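Local coordinates for protein thymidylate synthase thyX (Helicobacter pylori, PDB 3N3Y) that probably catalyses the reductive methylation of dUMP to dTMP, with methylenetetrahydrofolate as methyl donor and NADPH and reduced flavin (FADH2) as reductants, at residues 20-25 / 61-66; 25-30 / 44-49. One frame throughout, in Å; residues are numbered along the deposited sequence.

Contact 1 of 2, residues 20-25 / 61-66; sequences DIASQA and EHLYYN. With FAD (flavin-adenine dinucleotide), chain K.
H62 turns its CG anti to its carbonyl carbon (chi1 -60°), and its imidazole then lies against A25 of helix 20-30. L63 has a similar first torsion (chi1 -53°), and its branched end reaches A22. The helix thus packs on the 3-10 segment and on L63, just ahead of strand 64-73. The A25 methyl sits over one face of the H62 ring, offset toward the rim on the CD2 and NE2 side. CB of A25 is 3.6 Å from CD2 of H62 and 4.0 Å from the ring centroid, a CH-pi contact. Both ring nitrogens have hydrogen-bond partners in the second subunit: S89 OG for NE2 and S169 OG for ND1. These two bonds should fix the rotation of the ring. I21 crosses H62 at about a right angle, with CG2 of I21 4.0 Å from CB of H62. Next along the chain, CD2 of L63 meets CB of A22 at 3.6 Å.

E61 does not touch helix 20-30. Its carboxylate lies against the adenine of FAD, with OE2 of E61 3.3 Å from C6A of FAD. The carboxylate is also salt-bridged to R173 and to R84 of the third subunit.

No hydrogen bond joins the two segments, and all the touching residues are buried. The chemistry is therefore apolar on the helix side, while the imidazole nitrogens are bonded across the subunit interface.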
loop_
_atom_site.group_PDB
_atom_site.type_symbol
_atom_site.label_atom_id
_atom_site.label_comp_id
_atom_site.label_asym_id
_atom_site.label_seq_id
_atom_site.Cartn_x
_atom_site.Cartn_y
_atom_site.Cartn_z
ATOM N N ASP A 20 -0.897 13.262 -21.029
ATOM C CA ASP A 20 -0.265 12.390 -22.012
ATOM C C ASP A 20 0.504 11.268 -21.318
ATOM O O ASP A 20 0.638 10.179 -21.868
ATOM C CB ASP A 20 0.667 13.181 -22.930
ATOM C CG ASP A 20 1.769 13.891 -22.157
ATOM O OD1 ASP A 20 2.901 13.342 -22.081
ATOM O OD2 ASP A 20 1.493 14.994 -21.611
ATOM N N ILE A 21 1.013 11.528 -20.116
ATOM C CA ILE A 21 1.656 10.467 -19.352
ATOM C C ILE A 21 0.724 9.260 -19.254
ATOM O O ILE A 21 1.144 8.114 -19.442
ATOM C CB ILE A 21 2.071 10.918 -17.942
ATOM C CG1 ILE A 21 3.156 11.989 -18.031
ATOM C CG2 ILE A 21 2.575 9.735 -17.136
ATOM C CD1 ILE A 21 4.202 11.686 -19.066
ATOM N N ALA A 22 -0.547 9.526 -18.982
ATOM C CA ALA A 22 -1.534 8.464 -18.859
ATOM C C ALA A 22 -1.769 7.758 -20.184
ATOM O O ALA A 22 -1.703 6.535 -20.245
ATOM C CB ALA A 22 -2.834 9.001 -18.297
ATOM N N SER A 23 -2.032 8.510 -21.253
ATOM C CA SER A 23 -2.321 7.865 -22.552
ATOM C C SER A 23 -1.131 7.084 -23.143
ATOM O O SER A 23 -1.309 6.021 -23.717
ATOM C CB SER A 23 -2.924 8.847 -23.576
ATOM O OG SER A 23 -2.099 9.980 -23.769
ATOM N N GLN A 24 0.082 7.603 -22.991
ATOM C CA GLN A 24 1.265 6.843 -23.379
ATOM C C GLN A 24 1.342 5.523 -22.595
ATOM O O GLN A 24 1.715 4.487 -23.145
ATOM C CB GLN A 24 2.535 7.673 -23.177
ATOM C CG GLN A 24 2.626 8.912 -24.073
ATOM C CD GLN A 24 3.701 9.903 -23.605
ATOM O OE1 GLN A 24 4.092 9.909 -22.440
ATOM N NE2 GLN A 24 4.177 10.743 -24.519
ATOM N N ALA A 25 0.981 5.559 -21.313
ATOM C CA ALA A 25 0.997 4.358 -20.480
ATOM C C ALA A 25 -0.013 3.325 -20.963
ATOM O O ALA A 25 0.256 2.123 -20.965
ATOM C CB ALA A 25 0.726 4.712 -19.011
ATOM N N GLU A 61 -3.085 5.443 -12.170
ATOM C CA GLU A 61 -2.143 5.696 -11.096
ATOM C C GLU A 61 -0.950 6.517 -11.553
ATOM O O GLU A 61 -0.209 7.040 -10.728
ATOM C CB GLU A 61 -1.644 4.382 -10.510
ATOM C CG GLU A 61 -2.711 3.546 -9.831
ATOM C CD GLU A 61 -2.177 2.179 -9.451
ATOM O OE1 GLU A 61 -0.958 1.944 -9.632
ATOM O OE2 GLU A 61 -2.973 1.338 -8.988
ATOM N N HIS A 62 -0.756 6.629 -12.862
ATOM C CA HIS A 62 0.372 7.413 -13.364
ATOM C C HIS A 62 0.136 8.909 -13.238
ATOM O O HIS A 62 1.086 9.685 -13.282
ATOM C CB HIS A 62 0.706 7.058 -14.818
ATOM C CG HIS A 62 1.082 5.625 -15.011
ATOM N ND1 HIS A 62 2.349 5.153 -14.758
ATOM C CD2 HIS A 62 0.352 4.555 -15.409
ATOM C CE1 HIS A 62 2.389 3.854 -15.003
ATOM N NE2 HIS A 62 1.190 3.468 -15.401
ATOM N N LEU A 63 -1.130 9.301 -13.099
ATOM C CA LEU A 63 -1.489 10.702 -12.836
ATOM C C LEU A 63 -1.452 11.006 -11.341
ATOM O O LEU A 63 -2.164 10.381 -10.560
ATOM C CB LEU A 63 -2.877 11.019 -13.407
ATOM C CG LEU A 63 -3.046 10.652 -14.888
ATOM C CD1 LEU A 63 -4.465 10.899 -15.371
ATOM C CD2 LEU A 63 -2.046 11.426 -15.739
ATOM N N TYR A 64 -0.623 11.974 -10.967
ATOM C CA TYR A 64 -0.397 12.350 -9.580
ATOM C C TYR A 64 -0.731 13.823 -9.336
ATOM O O TYR A 64 -0.386 14.682 -10.137
ATOM C CB TYR A 64 1.075 12.164 -9.261
ATOM C CG TYR A 64 1.386 11.911 -7.809
ATOM C CD1 TYR A 64 0.725 10.909 -7.105
ATOM C CD2 TYR A 64 2.370 12.652 -7.147
ATOM C CE1 TYR A 64 1.018 10.658 -5.779
ATOM C CE2 TYR A 64 2.678 12.410 -5.811
ATOM C CZ TYR A 64 1.999 11.402 -5.134
ATOM O OH TYR A 64 2.295 11.129 -3.814
ATOM N N TYR A 65 -1.363 14.120 -8.210
ATOM C CA TYR A 65 -1.739 15.506 -7.895
ATOM C C TYR A 65 -1.203 15.964 -6.548
ATOM O O TYR A 65 -1.419 15.300 -5.540
ATOM C CB TYR A 65 -3.246 15.634 -7.884
ATOM C CG TYR A 65 -3.871 15.196 -9.173
ATOM C CD1 TYR A 65 -3.948 16.065 -10.267
ATOM C CD2 TYR A 65 -4.373 13.916 -9.312
ATOM C CE1 TYR A 65 -4.534 15.668 -11.453
ATOM C CE2 TYR A 65 -4.953 13.503 -10.498
ATOM C CZ TYR A 65 -5.022 14.378 -11.566
ATOM O OH TYR A 65 -5.598 13.954 -12.734
ATOM N N ASN A 66 -0.498 17.089 -6.546
ATOM C CA ASN A 66 -0.053 17.736 -5.318
ATOM C C ASN A 66 -0.953 18.904 -4.911
ATOM O O ASN A 66 -0.965 19.944 -5.564
ATOM C CB ASN A 66 1.373 18.246 -5.478
ATOM C CG ASN A 66 2.291 17.217 -6.096
ATOM O OD1 ASN A 66 2.527 17.228 -7.304
ATOM N ND2 ASN A 66 2.810 16.310 -5.268
HETATM P PA FAD K . -3.750 -4.740 -6.082
HETATM O O1A FAD K . -3.666 -5.949 -5.174
HETATM O O2A FAD K . -2.407 -4.266 -6.592
HETATM O O5B FAD K . -4.458 -3.543 -5.299
HETATM C C5B FAD K . -5.639 -3.786 -4.568
HETATM C C4B FAD K . -6.423 -2.487 -4.552
HETATM O O4B FAD K . -5.652 -1.505 -3.883
HETATM C C3B FAD K . -6.638 -1.963 -5.973
HETATM O O3B FAD K . -7.856 -2.414 -6.518
HETATM C C2B FAD K . -6.590 -0.461 -5.799
HETATM O O2B FAD K . -7.844 -0.005 -5.357
HETATM C C1B FAD K . -5.683 -0.289 -4.602
HETATM N N9A FAD K . -4.304 0.121 -4.919
HETATM C C8A FAD K . -3.157 -0.611 -4.732
HETATM N N7A FAD K . -2.109 0.151 -5.116
HETATM C C5A FAD K . -2.579 1.349 -5.549
HETATM C C6A FAD K . -1.959 2.486 -6.059
HETATM N N6A FAD K . -0.635 2.610 -6.015
HETATM N N1A FAD K . -2.730 3.571 -6.416
HETATM C C2A FAD K . -4.099 3.529 -6.284
HETATM N N3A FAD K . -4.707 2.401 -5.793
HETATM C C4A FAD K . -3.956 1.341 -5.425
HETATM N N1 FAD K . -1.246 -4.974 -16.449
HETATM C C2 FAD K . -0.449 -4.426 -17.437
HETATM O O2 FAD K . 0.508 -3.732 -17.147
HETATM N N3 FAD K . -0.725 -4.653 -18.767
HETATM C C4 FAD K . -1.796 -5.433 -19.133
HETATM O O4 FAD K . -2.016 -5.610 -20.323
HETATM C C4X FAD K . -2.611 -6.004 -18.155
HETATM N N5 FAD K . -3.692 -6.789 -18.520
HETATM C C5X FAD K . -4.474 -7.350 -17.526
HETATM C C6 FAD K . -5.555 -8.145 -17.881
HETATM C C7 FAD K . -6.357 -8.717 -16.905
HETATM C C7M FAD K . -7.521 -9.577 -17.309
HETATM C C8 FAD K . -6.079 -8.483 -15.554
HETATM C C8M FAD K . -6.951 -9.097 -14.497
HETATM C C9 FAD K . -5.000 -7.681 -15.184
HETATM C C9A FAD K . -4.194 -7.110 -16.169
HETATM N N10 FAD K . -3.116 -6.316 -15.813
HETATM C C10 FAD K . -2.327 -5.767 -16.804
HETATM C "C1'" FAD K . -2.758 -6.073 -14.366
HETATM C "C2'" FAD K . -3.595 -5.008 -13.670
HETATM O "O2'" FAD K . -3.430 -3.762 -14.321
HETATM C "C3'" FAD K . -3.199 -4.883 -12.193
HETATM O "O3'" FAD K . -1.867 -4.439 -12.043
HETATM C "C4'" FAD K . -3.389 -6.178 -11.406
HETATM O "O4'" FAD K . -4.604 -6.762 -11.791
HETATM C "C5'" FAD K . -3.555 -5.870 -9.933
HETATM O "O5'" FAD K . -4.829 -5.252 -9.786
HETATM P P FAD K . -5.137 -4.255 -8.555
HETATM O O1P FAD K . -6.611 -3.915 -8.512
HETATM O O2P FAD K . -4.280 -3.029 -8.696
HETATM O O3P FAD K . -4.796 -5.141 -7.250
#

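Contact 2 of 2, residues 25-30 / 44-49; sequences AIRTCW and KELIHR
L46 and I47 of helix 41-51 meet I26 and R27 of helix 20-30. The two short helical segments cross at 76°, with their axes 10.7 Å apart at closest approach.

Along 44-49 the contact begins at L46, which makes most of it from this helix. Its CG stands anti to the backbone N (chi1 172°), which carries the two methyls toward helix 20-30. CD2 of L46 lies over one face of the R27 guanidinium, offset toward the rim, 3.6 Å from NH1 of R27. The same methyl also touches the aliphatic part of that arginine, 3.7 Å from CG of R27. On the I26 side, CD2 of L46 is 3.8 Å from CG2 of I26. The side chains of I26 and L46 run alongside each other in opposing senses.

I47 is approached at its backbone. CD1 of I26 comes to 3.6 Å from CA of I47, and meets CG1 of I47 at 4.1 Å. Further on, the R49 guanidinium remains near that of R27 without touching it; the NH2 atoms of R27 and R49 are 6.1 Å apart.

The R27 chain is kinked midway, which brings its flat end against L46. Its polar partners lie outside the two segments: NH1 is salt-bridged to D43, and NE bonds to S32 OG. D43 is itself on helix 41-51, directly before K44, so this ion pair also links the two helices. Between the segments themselves there are no hydrogen bonds. The helices are thus joined by apolar contacts with an ion pair beside them. At the centre a leucine methyl rests on the face of a guanidinium whose NH1 and NE are bonded to D43 and S32.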
loop_
_atom_site.group_PDB
_atom_site.type_symbol
_atom_site.label_atom_id
_atom_site.label_comp_id
_atom_site.label_asym_id
_atom_site.label_seq_id
_atom_site.Cartn_x
_atom_site.Cartn_y
_atom_site.Cartn_z
ATOM N N ALA A 25 0.981 5.559 -21.313
ATOM C CA ALA A 25 0.997 4.358 -20.480
ATOM C C ALA A 25 -0.013 3.325 -20.963
ATOM O O ALA A 25 0.256 2.123 -20.965
ATOM C CB ALA A 25 0.726 4.712 -19.011
ATOM N N ILE A 26 -1.185 3.794 -21.357
ATOM C CA ILE A 26 -2.235 2.891 -21.788
ATOM C C ILE A 26 -1.859 2.197 -23.103
ATOM O O ILE A 26 -2.097 0.996 -23.288
ATOM C CB ILE A 26 -3.574 3.643 -21.937
ATOM C CG1 ILE A 26 -3.994 4.212 -20.571
ATOM C CG2 ILE A 26 -4.642 2.713 -22.508
ATOM C CD1 ILE A 26 -5.168 5.164 -20.611
ATOM N N ARG A 27 -1.256 2.967 -24.003
ATOM C CA ARG A 27 -0.903 2.462 -25.314
ATOM C C ARG A 27 0.274 1.496 -25.225
ATOM O O ARG A 27 0.421 0.617 -26.071
ATOM C CB ARG A 27 -0.628 3.622 -26.283
ATOM C CG ARG A 27 -1.810 4.573 -26.405
ATOM C CD ARG A 27 -1.957 5.184 -27.789
ATOM N NE ARG A 27 -3.154 4.651 -28.435
ATOM C CZ ARG A 27 -4.244 5.359 -28.684
ATOM N NH1 ARG A 27 -4.290 6.645 -28.370
ATOM N NH2 ARG A 27 -5.287 4.784 -29.260
ATOM N N THR A 28 1.098 1.655 -24.189
ATOM C CA THR A 28 2.220 0.763 -23.964
ATOM C C THR A 28 1.762 -0.686 -23.803
ATOM O O THR A 28 2.449 -1.605 -24.237
ATOM C CB THR A 28 3.048 1.159 -22.727
ATOM O OG1 THR A 28 3.802 2.348 -23.000
ATOM C CG2 THR A 28 4.015 0.051 -22.390
ATOM N N CYS A 29 0.600 -0.883 -23.187
ATOM C CA CYS A 29 0.133 -2.230 -22.865
ATOM C C CYS A 29 -0.142 -3.048 -24.114
ATOM O O CYS A 29 0.265 -4.199 -24.200
ATOM C CB CYS A 29 -1.112 -2.191 -21.977
ATOM S SG CYS A 29 -0.842 -1.444 -20.342
ATOM N N TRP A 30 -0.839 -2.449 -25.074
ATOM C CA TRP A 30 -1.180 -3.130 -26.318
ATOM C C TRP A 30 -0.354 -2.609 -27.479
ATOM O O TRP A 30 -0.601 -2.971 -28.621
ATOM C CB TRP A 30 -2.661 -2.967 -26.637
ATOM C CG TRP A 30 -3.540 -3.498 -25.579
ATOM C CD1 TRP A 30 -3.931 -4.797 -25.410
ATOM C CD2 TRP A 30 -4.151 -2.750 -24.517
ATOM N NE1 TRP A 30 -4.750 -4.906 -24.307
ATOM C CE2 TRP A 30 -4.900 -3.663 -23.740
ATOM C CE3 TRP A 30 -4.137 -1.395 -24.146
ATOM C CZ2 TRP A 30 -5.634 -3.264 -22.615
ATOM C CZ3 TRP A 30 -4.861 -1.006 -23.026
ATOM C CH2 TRP A 30 -5.600 -1.937 -22.276
ATOM N N LYS A 44 -7.222 11.726 -25.194
ATOM C CA LYS A 44 -7.979 12.059 -23.983
ATOM C C LYS A 44 -9.115 11.073 -23.794
ATOM O O LYS A 44 -9.394 10.631 -22.684
ATOM C CB LYS A 44 -8.575 13.473 -24.043
ATOM C CG LYS A 44 -7.604 14.617 -23.802
ATOM C CD LYS A 44 -8.351 15.952 -23.858
ATOM C CE LYS A 44 -9.277 16.000 -25.080
ATOM N NZ LYS A 44 -10.051 17.270 -25.211
ATOM N N GLU A 45 -9.779 10.739 -24.893
ATOM C CA GLU A 45 -10.901 9.825 -24.842
ATOM C C GLU A 45 -10.457 8.478 -24.306
ATOM O O GLU A 45 -11.181 7.835 -23.544
ATOM C CB GLU A 45 -11.509 9.661 -26.230
ATOM C CG GLU A 45 -12.280 8.374 -26.410
ATOM C CD GLU A 45 -13.511 8.289 -25.519
ATOM O OE1 GLU A 45 -13.708 9.194 -24.672
ATOM O OE2 GLU A 45 -14.286 7.312 -25.672
ATOM N N LEU A 46 -9.259 8.060 -24.705
ATOM C CA LEU A 46 -8.720 6.756 -24.321
ATOM C C LEU A 46 -8.497 6.616 -22.806
ATOM O O LEU A 46 -8.795 5.573 -22.217
ATOM C CB LEU A 46 -7.414 6.474 -25.077
ATOM C CG LEU A 46 -6.625 5.225 -24.659
ATOM C CD1 LEU A 46 -7.294 3.947 -25.159
ATOM C CD2 LEU A 46 -5.202 5.318 -25.162
ATOM N N ILE A 47 -7.979 7.671 -22.184
ATOM C CA ILE A 47 -7.717 7.655 -20.755
ATOM C C ILE A 47 -9.014 7.398 -20.002
ATOM O O ILE A 47 -9.067 6.605 -19.062
ATOM C CB ILE A 47 -7.095 8.979 -20.288
ATOM C CG1 ILE A 47 -5.769 9.218 -21.010
ATOM C CG2 ILE A 47 -6.897 8.963 -18.778
ATOM C CD1 ILE A 47 -5.131 10.558 -20.717
ATOM N N HIS A 48 -10.072 8.054 -20.454
ATOM C CA HIS A 48 -11.361 7.961 -19.800
ATOM C C HIS A 48 -11.993 6.584 -19.953
ATOM O O HIS A 48 -12.494 6.017 -18.987
ATOM C CB HIS A 48 -12.299 9.038 -20.350
ATOM C CG HIS A 48 -13.629 9.076 -19.671
ATOM N ND1 HIS A 48 -13.860 9.813 -18.528
ATOM C CD2 HIS A 48 -14.799 8.459 -19.964
ATOM C CE1 HIS A 48 -15.117 9.653 -18.151
ATOM N NE2 HIS A 48 -15.708 8.836 -19.005
ATOM N N ARG A 49 -11.970 6.041 -21.165
ATOM C CA ARG A 49 -12.648 4.776 -21.423
ATOM C C ARG A 49 -11.951 3.575 -20.780
ATOM O O ARG A 49 -12.604 2.739 -20.151
ATOM C CB ARG A 49 -12.843 4.548 -22.924
ATOM C CG ARG A 49 -13.347 3.140 -23.249
ATOM C CD ARG A 49 -13.675 2.971 -24.733
ATOM N NE ARG A 49 -12.778 3.756 -25.576
ATOM C CZ ARG A 49 -11.596 3.337 -26.018
ATOM N NH1 ARG A 49 -11.152 2.121 -25.700
ATOM N NH2 ARG A 49 -10.858 4.142 -26.778
#

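In the fold
From the N terminus, strand 10-16 leads into helix 20-30, which both contacts use. Contact 2 closes the shorter loop, bringing helix 41-51 back onto the C-terminal half of helix 20-30. Contact 1 closes the longer loop, from the first half of that helix to H62 and L63, just ahead of strand 64-73. Contact 2 is therefore nested inside contact 1. They share A25 and touch directly, for CD1 of I47 packs on CB of A22 at 3.7 Å. Together they hold the two helices at the entry to strand 64-73 of the antiparallel sheet. Both also reach the second subunit, in a homotetramer whose FAD sites are each built from three monomers.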